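Local coordinates for mRNA-binding protein PUF3 (PDB 3K49) that binds the 3'-UTRs of mRNAs for mitochondrial proteins through its Pumilio repeats and promotes deadenylation and decay of COX17 mRNA, at residues Ile131-Leu142 with Lys165-His176; Arg66-Asn74 with Leu97-Leu108. One frame throughout, in Å; residues are numbered along the deposited sequence.

Interaction 1: residues Ile131-Leu142 with Lys165-His176; sequences IELVLELSDSVL and KLPFILSSLTGH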
# COMPACT_ATOMS: atom_id res chain seq x y z
N ILE A 131 20.46 5.26 -9.05
CA ILE A 131 20.42 4.25 -10.10
C ILE A 131 21.69 3.38 -10.02
O ILE A 131 21.64 2.16 -10.21
CB ILE A 131 20.21 4.90 -11.50
CG1 ILE A 131 20.22 3.82 -12.59
CG2 ILE A 131 21.26 5.97 -11.78
CD1 ILE A 131 19.17 2.72 -12.35
N GLU A 132 22.80 4.01 -9.71
CA GLU A 132 24.07 3.30 -9.56
C GLU A 132 23.97 2.19 -8.53
O GLU A 132 24.42 1.07 -8.77
CB GLU A 132 25.16 4.30 -9.17
CG GLU A 132 26.58 3.81 -9.28
CD GLU A 132 27.58 4.85 -8.78
OE1 GLU A 132 28.55 4.47 -8.09
OE2 GLU A 132 27.39 6.06 -9.05
N LEU A 133 23.36 2.49 -7.38
CA LEU A 133 23.12 1.49 -6.34
C LEU A 133 22.07 0.44 -6.74
O LEU A 133 22.28 -0.76 -6.54
CB LEU A 133 22.67 2.17 -5.04
CG LEU A 133 23.76 2.89 -4.24
CD1 LEU A 133 23.16 3.46 -2.97
CD2 LEU A 133 24.93 1.94 -3.90
N VAL A 134 20.96 0.89 -7.29
CA VAL A 134 19.87 -0.00 -7.67
C VAL A 134 20.26 -1.00 -8.77
O VAL A 134 19.80 -2.13 -8.77
CB VAL A 134 18.60 0.79 -8.06
CG1 VAL A 134 17.57 -0.14 -8.66
CG2 VAL A 134 18.04 1.51 -6.82
N LEU A 135 21.13 -0.58 -9.69
CA LEU A 135 21.62 -1.45 -10.76
C LEU A 135 22.21 -2.76 -10.25
O LEU A 135 22.32 -3.73 -10.99
CB LEU A 135 22.66 -0.72 -11.62
CG LEU A 135 22.18 -0.19 -12.97
CD1 LEU A 135 22.57 1.25 -13.17
CD2 LEU A 135 22.71 -1.05 -14.09
N GLU A 136 22.60 -2.78 -8.97
CA GLU A 136 23.22 -3.96 -8.39
C GLU A 136 22.19 -5.03 -8.12
O GLU A 136 22.55 -6.17 -7.77
CB GLU A 136 23.95 -3.61 -7.10
CG GLU A 136 25.16 -2.72 -7.29
CD GLU A 136 25.87 -2.41 -5.99
OE1 GLU A 136 25.93 -3.31 -5.11
OE2 GLU A 136 26.39 -1.28 -5.85
N LEU A 137 20.92 -4.65 -8.25
CA LEU A 137 19.82 -5.56 -7.99
C LEU A 137 19.22 -6.04 -9.30
O LEU A 137 18.20 -6.74 -9.30
CB LEU A 137 18.75 -4.87 -7.13
CG LEU A 137 19.20 -4.35 -5.76
CD1 LEU A 137 18.13 -3.45 -5.14
CD2 LEU A 137 19.55 -5.50 -4.83
N SER A 138 19.87 -5.70 -10.41
CA SER A 138 19.29 -5.92 -11.74
C SER A 138 19.00 -7.39 -12.09
O SER A 138 18.16 -7.67 -12.95
CB SER A 138 20.15 -5.26 -12.82
OG SER A 138 21.44 -5.84 -12.87
N ASP A 139 19.67 -8.31 -11.42
CA ASP A 139 19.50 -9.74 -11.69
C ASP A 139 18.83 -10.47 -10.55
O ASP A 139 18.79 -11.70 -10.53
CB ASP A 139 20.85 -10.39 -11.93
CG ASP A 139 21.57 -9.81 -13.11
OD1 ASP A 139 21.14 -10.08 -14.26
OD2 ASP A 139 22.55 -9.08 -12.88
N SER A 140 18.30 -9.71 -9.59
CA SER A 140 17.79 -10.31 -8.36
C SER A 140 16.42 -9.77 -8.04
O SER A 140 15.92 -9.91 -6.92
CB SER A 140 18.74 -10.02 -7.19
OG SER A 140 20.07 -10.33 -7.53
N VAL A 141 15.79 -9.17 -9.05
CA VAL A 141 14.51 -8.51 -8.88
C VAL A 141 13.44 -9.40 -8.28
O VAL A 141 12.89 -9.06 -7.23
CB VAL A 141 14.03 -7.89 -10.18
CG1 VAL A 141 12.63 -7.34 -10.01
CG2 VAL A 141 15.00 -6.79 -10.60
N LEU A 142 13.15 -10.53 -8.93
CA LEU A 142 12.19 -11.50 -8.38
C LEU A 142 12.53 -11.90 -6.94
O LEU A 142 11.66 -11.91 -6.06
CB LEU A 142 12.06 -12.76 -9.26
CG LEU A 142 11.20 -12.65 -10.52
CD1 LEU A 142 11.33 -13.91 -11.35
CD2 LEU A 142 9.74 -12.38 -10.16
N LYS A 165 14.72 4.55 -16.40
CA LYS A 165 16.04 4.12 -15.96
C LYS A 165 16.02 2.73 -15.33
O LYS A 165 17.07 2.20 -14.98
CB LYS A 165 16.65 5.12 -14.98
CG LYS A 165 16.80 6.54 -15.53
CD LYS A 165 17.41 7.45 -14.47
CE LYS A 165 17.66 8.86 -15.00
NZ LYS A 165 18.25 9.74 -13.94
N LEU A 166 14.83 2.15 -15.22
CA LEU A 166 14.66 0.85 -14.58
C LEU A 166 14.03 -0.24 -15.46
O LEU A 166 13.08 -0.91 -15.03
CB LEU A 166 13.75 1.02 -13.36
CG LEU A 166 14.22 1.81 -12.15
CD1 LEU A 166 13.03 1.95 -11.19
CD2 LEU A 166 15.38 1.12 -11.48
N PRO A 167 14.55 -0.46 -16.68
CA PRO A 167 13.88 -1.40 -17.59
C PRO A 167 13.88 -2.81 -17.05
O PRO A 167 12.95 -3.58 -17.29
CB PRO A 167 14.74 -1.35 -18.86
CG PRO A 167 15.67 -0.17 -18.68
CD PRO A 167 15.84 0.01 -17.21
N PHE A 168 14.94 -3.14 -16.31
CA PHE A 168 15.18 -4.49 -15.82
C PHE A 168 14.18 -4.96 -14.77
O PHE A 168 14.18 -6.13 -14.37
CB PHE A 168 16.59 -4.58 -15.24
CG PHE A 168 16.89 -3.53 -14.23
CD1 PHE A 168 16.61 -3.73 -12.89
CD2 PHE A 168 17.46 -2.32 -14.62
CE1 PHE A 168 16.88 -2.75 -11.96
CE2 PHE A 168 17.74 -1.33 -13.69
CZ PHE A 168 17.45 -1.54 -12.35
N ILE A 169 13.32 -4.06 -14.30
CA ILE A 169 12.32 -4.46 -13.33
C ILE A 169 11.22 -5.26 -14.04
O ILE A 169 11.06 -6.46 -13.80
CB ILE A 169 11.73 -3.27 -12.55
CG1 ILE A 169 12.80 -2.66 -11.64
CG2 ILE A 169 10.56 -3.74 -11.69
CD1 ILE A 169 12.26 -1.69 -10.63
N LEU A 170 10.49 -4.60 -14.93
CA LEU A 170 9.41 -5.26 -15.66
C LEU A 170 9.91 -6.41 -16.53
O LEU A 170 9.29 -7.47 -16.59
CB LEU A 170 8.62 -4.27 -16.50
CG LEU A 170 7.21 -4.77 -16.78
CD1 LEU A 170 6.51 -5.02 -15.47
CD2 LEU A 170 6.44 -3.79 -17.62
N SER A 171 11.05 -6.20 -17.19
CA SER A 171 11.60 -7.22 -18.06
C SER A 171 11.87 -8.50 -17.29
O SER A 171 11.91 -9.58 -17.87
CB SER A 171 12.87 -6.72 -18.75
OG SER A 171 14.01 -6.90 -17.92
N SER A 172 12.06 -8.38 -15.98
CA SER A 172 12.30 -9.56 -15.13
C SER A 172 10.99 -10.17 -14.66
O SER A 172 10.97 -11.29 -14.16
CB SER A 172 13.15 -9.20 -13.90
OG SER A 172 14.44 -8.73 -14.27
N LEU A 173 9.90 -9.43 -14.81
CA LEU A 173 8.62 -9.87 -14.27
C LEU A 173 7.73 -10.58 -15.30
O LEU A 173 6.84 -11.35 -14.91
CB LEU A 173 7.86 -8.69 -13.67
CG LEU A 173 8.05 -8.45 -12.18
CD1 LEU A 173 9.50 -8.33 -11.87
CD2 LEU A 173 7.30 -7.19 -11.74
N THR A 174 7.95 -10.34 -16.58
CA THR A 174 7.03 -10.86 -17.59
C THR A 174 6.94 -12.37 -17.46
O THR A 174 7.95 -13.06 -17.37
CB THR A 174 7.43 -10.46 -19.03
OG1 THR A 174 8.63 -11.14 -19.40
CG2 THR A 174 7.62 -8.94 -19.12
N GLY A 175 5.71 -12.87 -17.43
CA GLY A 175 5.46 -14.27 -17.13
C GLY A 175 5.09 -14.50 -15.68
O GLY A 175 4.46 -15.50 -15.32
N HIS A 176 5.47 -13.56 -14.82
CA HIS A 176 5.24 -13.75 -13.39
C HIS A 176 4.19 -12.81 -12.82
O HIS A 176 3.84 -12.92 -11.64
CB HIS A 176 6.55 -13.60 -12.62
CG HIS A 176 7.67 -14.43 -13.18
ND1 HIS A 176 7.94 -15.71 -12.74
CD2 HIS A 176 8.59 -14.16 -14.13
CE1 HIS A 176 8.97 -16.19 -13.40
NE2 HIS A 176 9.39 -15.26 -14.25
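L135 O is gripped twice by S138, through the backbone N and through OG at 3.0 Å, and this turn presents S138 to the ring of F168. The CH-pi geometry is clear: S138 CB lies 4.1 Å from the ring centroid of F168 and 19° off the normal, offset toward the rim of one face. F168 CG sits between the backbone N and the carbonyl carbon (chi1 52°), which helps to lay the ring against S138. V134 CG1 meets the ring in its plane, 3.9 Å from F168 CZ. At the 165 end, I131 CD1 comes to 3.4 Å from K165 O.

Beyond the ring, V141 is a knob in a hole formed by F168, I169, S172 and L173, its CG1 3.8 Å from L173 CD1. S172 OG, beside that knob, donates back to F168 O at 2.6 Å, which probably fixes the rotation of the hydroxyl. L142 CD1 covers the centre of the H176 imidazole, 3.8 Å from the centroid and 10° off the normal. With an alanine in place of H176, L142 CD1 would probably lose its flat support and this end of the contact would be left with a gap.

Such packing joins successive Pumilio repeats of the RNA-binding domain: 131-142 runs from repeat 3 into repeat 4, and 165-176 from 4 into 5. L137 rests on helix 105-110, V134 and L166 share I161, and I169 and L173 pack on L193 of helix 186-196.

Interaction 2: residues Arg66-Asn74 with Leu97-Leu108; sequences RDDAIELSN and LVDQFKGNMKQL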
# COMPACT_ATOMS: atom_id res chain seq x y z
N ARG A 66 32.73 6.27 10.78
CA ARG A 66 32.52 6.01 9.36
C ARG A 66 33.00 4.62 8.96
O ARG A 66 32.35 3.94 8.15
CB ARG A 66 33.21 7.06 8.49
CG ARG A 66 34.71 7.02 8.58
CD ARG A 66 35.32 8.16 7.80
NE ARG A 66 35.51 7.83 6.40
CZ ARG A 66 35.95 8.70 5.49
NH1 ARG A 66 36.22 9.95 5.85
NH2 ARG A 66 36.11 8.34 4.23
N ASP A 67 34.12 4.19 9.52
CA ASP A 67 34.66 2.89 9.17
C ASP A 67 33.74 1.74 9.61
O ASP A 67 33.83 0.63 9.10
CB ASP A 67 36.07 2.72 9.72
CG ASP A 67 37.10 3.46 8.90
OD1 ASP A 67 38.28 3.51 9.32
OD2 ASP A 67 36.71 4.00 7.84
N ASP A 68 32.84 2.03 10.54
CA ASP A 68 31.91 1.03 11.04
C ASP A 68 30.49 1.33 10.58
O ASP A 68 29.54 0.92 11.23
CB ASP A 68 31.95 0.97 12.56
CG ASP A 68 33.34 0.65 13.09
OD1 ASP A 68 34.33 0.98 12.40
OD2 ASP A 68 33.44 0.06 14.18
N ALA A 69 30.35 2.03 9.45
CA ALA A 69 29.05 2.38 8.91
C ALA A 69 28.21 1.15 8.52
O ALA A 69 27.04 1.06 8.89
CB ALA A 69 29.21 3.31 7.73
N ILE A 70 28.81 0.21 7.79
CA ILE A 70 28.13 -1.03 7.41
C ILE A 70 27.58 -1.74 8.64
O ILE A 70 26.41 -2.10 8.69
CB ILE A 70 29.07 -2.00 6.69
CG1 ILE A 70 29.28 -1.57 5.24
CG2 ILE A 70 28.51 -3.42 6.75
CD1 ILE A 70 27.98 -1.31 4.50
N GLU A 71 28.44 -1.94 9.64
CA GLU A 71 28.02 -2.59 10.88
C GLU A 71 26.87 -1.87 11.59
O GLU A 71 25.88 -2.49 11.99
CB GLU A 71 29.20 -2.76 11.83
CG GLU A 71 28.83 -3.40 13.15
CD GLU A 71 29.96 -3.36 14.17
OE1 GLU A 71 30.91 -2.57 13.99
OE2 GLU A 71 29.88 -4.14 15.15
N LEU A 72 27.00 -0.56 11.75
CA LEU A 72 25.91 0.24 12.30
C LEU A 72 24.64 0.12 11.47
O LEU A 72 23.53 0.07 12.01
CB LEU A 72 26.32 1.71 12.45
CG LEU A 72 27.44 1.90 13.48
CD1 LEU A 72 27.76 3.37 13.68
CD2 LEU A 72 27.08 1.21 14.81
N SER A 73 24.81 0.08 10.15
CA SER A 73 23.64 -0.03 9.28
C SER A 73 22.85 -1.28 9.60
O SER A 73 21.63 -1.30 9.46
CB SER A 73 24.04 -0.03 7.80
OG SER A 73 24.51 1.25 7.42
N ASN A 74 23.56 -2.32 10.05
CA ASN A 74 22.94 -3.60 10.40
C ASN A 74 22.42 -3.66 11.83
O ASN A 74 21.70 -4.59 12.20
CB ASN A 74 23.93 -4.75 10.19
CG ASN A 74 24.32 -4.92 8.74
OD1 ASN A 74 23.61 -4.47 7.83
ND2 ASN A 74 25.44 -5.59 8.50
N LEU A 97 29.37 7.36 2.55
CA LEU A 97 28.53 6.24 2.92
C LEU A 97 28.11 5.45 1.69
O LEU A 97 28.14 4.22 1.68
CB LEU A 97 27.30 6.74 3.66
CG LEU A 97 27.52 7.46 4.97
CD1 LEU A 97 26.16 7.93 5.54
CD2 LEU A 97 28.25 6.58 5.95
N VAL A 98 27.73 6.18 0.64
CA VAL A 98 27.34 5.56 -0.61
C VAL A 98 28.48 4.69 -1.13
O VAL A 98 28.28 3.55 -1.54
CB VAL A 98 26.93 6.60 -1.67
CG1 VAL A 98 26.83 5.97 -3.05
CG2 VAL A 98 25.60 7.24 -1.31
N ASP A 99 29.69 5.23 -1.09
CA ASP A 99 30.85 4.49 -1.56
C ASP A 99 31.14 3.25 -0.72
O ASP A 99 31.82 2.34 -1.18
CB ASP A 99 32.07 5.40 -1.62
CG ASP A 99 31.86 6.59 -2.55
OD1 ASP A 99 30.85 6.60 -3.29
OD2 ASP A 99 32.70 7.52 -2.52
N GLN A 100 30.61 3.21 0.50
CA GLN A 100 30.67 1.99 1.30
C GLN A 100 29.53 1.02 0.99
O GLN A 100 29.55 -0.14 1.42
CB GLN A 100 30.68 2.32 2.79
CG GLN A 100 32.01 2.80 3.30
CD GLN A 100 31.98 3.01 4.79
OE1 GLN A 100 31.35 2.25 5.52
NE2 GLN A 100 32.66 4.07 5.25
N PHE A 101 28.52 1.49 0.25
CA PHE A 101 27.39 0.64 -0.09
C PHE A 101 27.65 -0.08 -1.41
O PHE A 101 27.20 -1.22 -1.60
CB PHE A 101 26.08 1.44 -0.15
CG PHE A 101 25.63 1.97 1.18
CD1 PHE A 101 26.16 1.48 2.37
CD2 PHE A 101 24.65 2.95 1.25
CE1 PHE A 101 25.75 1.97 3.61
CE2 PHE A 101 24.21 3.45 2.49
CZ PHE A 101 24.77 2.95 3.67
N LYS A 102 28.40 0.57 -2.29
CA LYS A 102 28.77 -0.01 -3.59
C LYS A 102 29.32 -1.42 -3.45
O LYS A 102 30.26 -1.65 -2.69
CB LYS A 102 29.79 0.87 -4.31
CG LYS A 102 29.21 2.16 -4.87
CD LYS A 102 30.29 2.93 -5.62
CE LYS A 102 30.15 4.44 -5.46
NZ LYS A 102 31.36 5.17 -5.95
N GLY A 103 28.73 -2.35 -4.19
CA GLY A 103 29.11 -3.76 -4.15
C GLY A 103 28.40 -4.52 -3.05
O GLY A 103 28.58 -5.73 -2.92
N ASN A 104 27.59 -3.82 -2.26
CA ASN A 104 26.92 -4.42 -1.10
C ASN A 104 25.43 -4.21 -1.08
O ASN A 104 24.78 -4.55 -0.10
CB ASN A 104 27.51 -3.87 0.20
CG ASN A 104 29.01 -4.01 0.27
OD1 ASN A 104 29.53 -5.12 0.29
ND2 ASN A 104 29.72 -2.88 0.28
N MET A 105 24.89 -3.65 -2.16
CA MET A 105 23.46 -3.37 -2.22
C MET A 105 22.61 -4.56 -1.83
O MET A 105 21.76 -4.43 -0.96
CB MET A 105 23.03 -2.87 -3.60
CG MET A 105 22.81 -1.37 -3.65
SD MET A 105 21.55 -0.81 -2.48
CE MET A 105 20.05 -1.02 -3.44
N LYS A 106 22.82 -5.70 -2.50
CA LYS A 106 21.96 -6.86 -2.32
C LYS A 106 21.94 -7.30 -0.86
O LYS A 106 20.88 -7.47 -0.26
CB LYS A 106 22.41 -8.01 -3.22
CG LYS A 106 21.37 -9.11 -3.39
CD LYS A 106 21.66 -9.97 -4.61
CE LYS A 106 20.93 -11.29 -4.51
NZ LYS A 106 21.12 -12.12 -5.74
N GLN A 107 23.13 -7.46 -0.30
CA GLN A 107 23.26 -7.91 1.07
C GLN A 107 22.56 -6.96 2.04
O GLN A 107 21.76 -7.40 2.88
CB GLN A 107 24.73 -8.06 1.42
CG GLN A 107 24.98 -8.47 2.84
CD GLN A 107 26.42 -8.90 3.05
OE1 GLN A 107 27.33 -8.40 2.39
NE2 GLN A 107 26.63 -9.83 3.97
N LEU A 108 22.84 -5.67 1.92
CA LEU A 108 22.21 -4.68 2.78
C LEU A 108 20.69 -4.69 2.59
O LEU A 108 19.92 -4.61 3.54
CB LEU A 108 22.76 -3.28 2.50
CG LEU A 108 24.26 -3.17 2.75
CD1 LEU A 108 24.77 -1.83 2.28
CD2 LEU A 108 24.54 -3.41 4.21
O HOH W 1 32.00 0.38 7.24
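A69 and I70 make the close-packed half of this contact. A69 CB lies 3.8 Å from L97 CD2, and I70 CD1 touches two neighbours on the same side, 4.0 Å from F101 CD1 at the edge of the ring and 3.9 Å from L108 CD1. S73 is buried like A69; its OG lies 4.1 Å from F101 CE1 and is bonded back to A69 O at 2.9 Å, which satisfies the hydroxyl inside its own helix. The axes of the short segments 69-74 and 97-101 are nearly perpendicular, 82° apart with a closest approach of 10.7 Å, within Pumilio repeat 2 and reaching into repeat 3 of the all-helical PUM-HD solenoid.

The other half is polar, partly exposed and hydrated. Q100, extended beyond CG (chi2 -176°), carries its amide across to R66, where NE2 donates to R66 O at 2.9 Å. The acceptor lies in the amide plane, but the donor stands 55° out of the carbonyl plane, and A69 N binds the same oxygen from the opposite face. Q100 OE1 instead takes a water at 2.6 Å; that water also donates to D67 O and accepts from I70 N, bridging the segments.

Overall arrangement
From the N terminus, interaction 2 comes first: the chain leaves 66-74, makes a mostly helical excursion of 22 residues and returns as 97-108. Interaction 1 repeats the pattern, with 131-142 and 165-176 closing a second excursion of the same length. The two loops follow in series, neither nested nor crossed, and their centres lie about 21 Å apart. They abut through 97-108 and 131-142: E136 OE2 probably hydrogen-bonds to G103 N, S140 OG probably hydrogen-bonds to K106 NZ, and L133 packs on M105. Through this meeting the two contacts adjoin, linking Pumilio repeats 2 to 5 along the solenoid.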